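Local coordinates for activator of Hsp90 ATPase homologue 1/2-like C-terminal domain-containing protein (Mycobacterium smegmatis, PDB 3UID), which probably acts as a toxin, being a structural homologue of the type II toxin Rv2035 of Mycobacterium tuberculosis, and belongs to an AHA1-like family in the SRPBCC superfamily, at residues 24-32 with 82-90. Residues are numbered along the deposited sequence; the frame is centred on the assembly and turned at random. Where two conformers were deposited one is given.
Sequences PVTRIWQIY and AVDEPHSFS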
loop_
_atom_site.group_PDB
_atom_site.type_symbol
_atom_site.label_atom_id
_atom_site.label_comp_id
_atom_site.label_asym_id
_atom_site.label_seq_id
_atom_site.Cartn_x
_atom_site.Cartn_y
_atom_site.Cartn_z
ATOM N N PRO A 24 15.150 -3.737 9.717
ATOM C CA PRO A 24 15.854 -2.614 9.091
ATOM C C PRO A 24 15.135 -2.077 7.860
ATOM O O PRO A 24 14.345 -2.795 7.240
ATOM C CB PRO A 24 17.206 -3.225 8.692
ATOM C CG PRO A 24 17.383 -4.395 9.599
ATOM C CD PRO A 24 16.003 -4.932 9.839
ATOM N N VAL A 25 15.420 -0.825 7.516
ATOM C CA VAL A 25 14.835 -0.208 6.337
ATOM C C VAL A 25 15.082 -1.052 5.088
ATOM O O VAL A 25 14.185 -1.192 4.254
ATOM C CB VAL A 25 15.384 1.198 6.118
ATOM C CG1 VAL A 25 15.080 1.654 4.715
ATOM C CG2 VAL A 25 14.774 2.160 7.146
ATOM N N THR A 26 16.287 -1.601 4.961
ATOM C CA THR A 26 16.615 -2.424 3.793
ATOM C C THR A 26 15.693 -3.629 3.675
ATOM O O THR A 26 15.305 -4.011 2.568
ATOM C CB THR A 26 18.080 -2.883 3.789
ATOM O OG1 THR A 26 18.402 -3.512 5.037
ATOM C CG2 THR A 26 18.989 -1.684 3.594
ATOM N N ARG A 27 15.330 -4.217 4.810
ATOM C CA ARG A 27 14.385 -5.347 4.813
ATOM C C ARG A 27 12.969 -4.950 4.368
ATOM O O ARG A 27 12.354 -5.634 3.549
ATOM C CB ARG A 27 14.303 -5.999 6.198
ATOM C CG ARG A 27 13.155 -7.037 6.283
ATOM C CD ARG A 27 13.517 -8.241 5.447
ATOM N NE ARG A 27 12.438 -9.236 5.351
ATOM C CZ ARG A 27 11.578 -9.310 4.336
ATOM N NH1 ARG A 27 11.646 -8.443 3.334
ATOM N NH2 ARG A 27 10.646 -10.251 4.318
ATOM N N ILE A 28 12.441 -3.860 4.922
ATOM C CA ILE A 28 11.114 -3.391 4.565
ATOM C C ILE A 28 11.040 -3.023 3.084
ATOM O O ILE A 28 10.044 -3.286 2.423
ATOM C CB ILE A 28 10.677 -2.219 5.464
ATOM C CG1 ILE A 28 10.773 -2.628 6.938
ATOM C CG2 ILE A 28 9.256 -1.800 5.136
ATOM C CD1 ILE A 28 9.865 -3.796 7.326
ATOM N N TRP A 29 12.106 -2.431 2.553
ATOM C CA TRP A 29 12.133 -2.089 1.141
ATOM C C TRP A 29 11.814 -3.315 0.277
ATOM O O TRP A 29 11.088 -3.214 -0.709
ATOM C CB TRP A 29 13.496 -1.515 0.740
ATOM C CG TRP A 29 13.549 -1.161 -0.711
ATOM C CD1 TRP A 29 14.040 -1.929 -1.733
ATOM C CD2 TRP A 29 13.052 0.033 -1.314
ATOM N NE1 TRP A 29 13.906 -1.270 -2.929
ATOM C CE2 TRP A 29 13.295 -0.065 -2.701
ATOM C CE3 TRP A 29 12.441 1.188 -0.815
ATOM C CZ2 TRP A 29 12.945 0.946 -3.589
ATOM C CZ3 TRP A 29 12.085 2.186 -1.705
ATOM C CH2 TRP A 29 12.343 2.063 -3.070
ATOM N N GLN A 30 12.365 -4.461 0.656
ATOM C CA GLN A 30 12.204 -5.684 -0.127
ATOM C C GLN A 30 10.787 -6.254 -0.121
ATOM O O GLN A 30 10.425 -7.036 -1.016
ATOM C CB GLN A 30 13.213 -6.746 0.326
ATOM C CG GLN A 30 14.653 -6.374 0.040
ATOM C CD GLN A 30 14.941 -6.159 -1.445
ATOM O OE1 GLN A 30 14.304 -6.776 -2.306
ATOM N NE2 GLN A 30 15.884 -5.287 -1.743
ATOM N N ILE A 31 9.991 -5.879 0.877
ATOM C CA ILE A 31 8.565 -6.212 0.884
ATOM C C ILE A 31 7.896 -5.672 -0.388
ATOM O O ILE A 31 7.053 -6.346 -0.999
ATOM C CB ILE A 31 7.846 -5.629 2.125
ATOM C CG1 ILE A 31 8.382 -6.239 3.436
ATOM C CG2 ILE A 31 6.322 -5.799 2.012
ATOM C CD1 ILE A 31 7.959 -7.665 3.666
ATOM N N TYR A 32 8.267 -4.450 -0.776
ATOM C CA TYR A 32 7.678 -3.778 -1.932
ATOM C C TYR A 32 8.423 -4.066 -3.230
ATOM O O TYR A 32 7.825 -4.051 -4.301
ATOM C CB TYR A 32 7.588 -2.268 -1.661
ATOM C CG TYR A 32 6.723 -2.031 -0.457
ATOM C CD1 TYR A 32 5.343 -1.990 -0.573
ATOM C CD2 TYR A 32 7.282 -1.929 0.813
ATOM C CE1 TYR A 32 4.534 -1.829 0.547
ATOM C CE2 TYR A 32 6.485 -1.762 1.941
ATOM C CZ TYR A 32 5.115 -1.706 1.796
ATOM O OH TYR A 32 4.322 -1.553 2.905
ATOM N N ALA A 82 8.613 7.742 -8.972
ATOM C CA ALA A 82 9.942 7.948 -8.403
ATOM C C ALA A 82 10.339 6.745 -7.573
ATOM O O ALA A 82 9.485 6.126 -6.941
ATOM C CB ALA A 82 9.963 9.208 -7.548
ATOM N N VAL A 83 11.629 6.410 -7.585
ATOM C CA VAL A 83 12.158 5.315 -6.783
ATOM C C VAL A 83 13.506 5.730 -6.186
ATOM O O VAL A 83 14.430 6.077 -6.911
ATOM C CB VAL A 83 12.328 4.035 -7.632
ATOM C CG1 VAL A 83 12.914 2.903 -6.786
ATOM C CG2 VAL A 83 10.997 3.618 -8.248
ATOM N N ASP A 84 13.602 5.683 -4.859
ATOM C CA ASP A 84 14.796 6.100 -4.141
ATOM C C ASP A 84 15.109 5.033 -3.090
ATOM O O ASP A 84 14.833 5.190 -1.907
ATOM C CB ASP A 84 14.556 7.480 -3.511
ATOM C CG ASP A 84 15.673 7.913 -2.577
ATOM O OD1 ASP A 84 16.828 7.480 -2.761
ATOM O OD2 ASP A 84 15.380 8.700 -1.653
ATOM N N GLU A 85 15.668 3.916 -3.546
ATOM C CA GLU A 85 15.955 2.790 -2.661
ATOM C C GLU A 85 17.027 3.157 -1.625
ATOM O O GLU A 85 18.032 3.784 -1.961
ATOM C CB GLU A 85 16.433 1.584 -3.486
ATOM C CG GLU A 85 16.793 0.377 -2.634
ATOM C CD GLU A 85 17.325 -0.787 -3.458
ATOM O OE1 GLU A 85 17.187 -0.752 -4.698
ATOM O OE2 GLU A 85 17.872 -1.742 -2.866
ATOM N N PRO A 86 16.824 2.759 -0.357
ATOM C CA PRO A 86 15.674 2.039 0.194
ATOM C C PRO A 86 14.745 2.965 0.971
ATOM O O PRO A 86 13.972 2.475 1.794
ATOM C CB PRO A 86 16.340 1.107 1.198
ATOM C CG PRO A 86 17.433 1.965 1.772
ATOM C CD PRO A 86 17.952 2.776 0.595
ATOM N N HIS A 87 14.802 4.271 0.732
ATOM C CA HIS A 87 14.056 5.191 1.588
ATOM C C HIS A 87 12.669 5.578 1.103
ATOM O O HIS A 87 11.815 5.906 1.913
ATOM C CB HIS A 87 14.867 6.445 1.899
ATOM C CG HIS A 87 15.970 6.209 2.881
ATOM N ND1 HIS A 87 17.301 6.275 2.531
ATOM C CD2 HIS A 87 15.940 5.891 4.199
ATOM C CE1 HIS A 87 18.045 6.014 3.592
ATOM N NE2 HIS A 87 17.245 5.781 4.616
ATOM N N SER A 88 12.420 5.535 -0.200
ATOM C CA SER A 88 11.114 6.014 -0.660
ATOM C C SER A 88 10.782 5.599 -2.080
ATOM O O SER A 88 11.685 5.375 -2.887
ATOM C CB SER A 88 11.088 7.549 -0.577
ATOM O OG SER A 88 9.781 8.068 -0.761
ATOM N N PHE A 89 9.486 5.458 -2.367
ATOM C CA PHE A 89 9.002 5.422 -3.743
ATOM C C PHE A 89 7.669 6.145 -3.845
ATOM O O PHE A 89 6.981 6.336 -2.839
ATOM C CB PHE A 89 9.005 4.006 -4.373
ATOM C CG PHE A 89 8.017 3.032 -3.770
ATOM C CD1 PHE A 89 6.761 2.861 -4.338
ATOM C CD2 PHE A 89 8.357 2.269 -2.662
ATOM C CE1 PHE A 89 5.846 1.944 -3.806
ATOM C CE2 PHE A 89 7.447 1.346 -2.126
ATOM C CZ PHE A 89 6.188 1.188 -2.704
ATOM N N SER A 90 7.339 6.595 -5.048
ATOM C CA SER A 90 6.147 7.404 -5.264
ATOM C C SER A 90 5.392 6.865 -6.455
ATOM O O SER A 90 6.005 6.348 -7.395
ATOM C CB SER A 90 6.542 8.852 -5.533
ATOM O OG SER A 90 7.265 9.395 -4.436
HETATM O O HOH W 1 14.726 -2.022 -5.599
#
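Trp29 NE1 is joined to Glu85 OE1 through one water. Trp29 NE1 gives its hydrogen to the water oxygen at 2.9 Å, and the water in turn donates a hydrogen bond to Glu85 OE1. Here the helix 25-33 of an SRPBCC fold packs against the hairpin turn between strands 73-84 and 88-96. Trp29 carries most of the contact. Its CG stands anti to the backbone N (chi1 180°), which sends the indole away from the helix and against the turn. Glu85 CG lies over the five-membered ring, 3.5 Å from its centroid, in a CH-pi contact. The extended glutamate chain crosses the indole, and its carboxylate is nearly parallel to the ring, with planes 12° apart. Pro86, which follows a cis peptide bond, sets its CA over the same face. The turn has a classic beta bulge, with His87 and Ser88 both facing Asp84. Asp84 O accepts from His87 N and Ser88 N. Val83 CG1 meets the indole at its edge, 3.7 Å from Trp29 CZ2. Phe89 points its edge at the face of the six-membered ring in an offset edge-to-face pair, planes at 87°. The same phenyl reaches Tyr32, where Phe89 CE2 is 3.6 Å from Tyr32 CB, completing an aromatic cluster. Phe115 extends the cluster beside Tyr32, whose OH is hydrogen-bonded to Tyr126 OH. Pro86 O is buried by the contact and has no hydrogen-bonding partner. It sits between carbons, with Trp29 CE3 at 3.3 Å and Val25 CG1 at 3.2 Å.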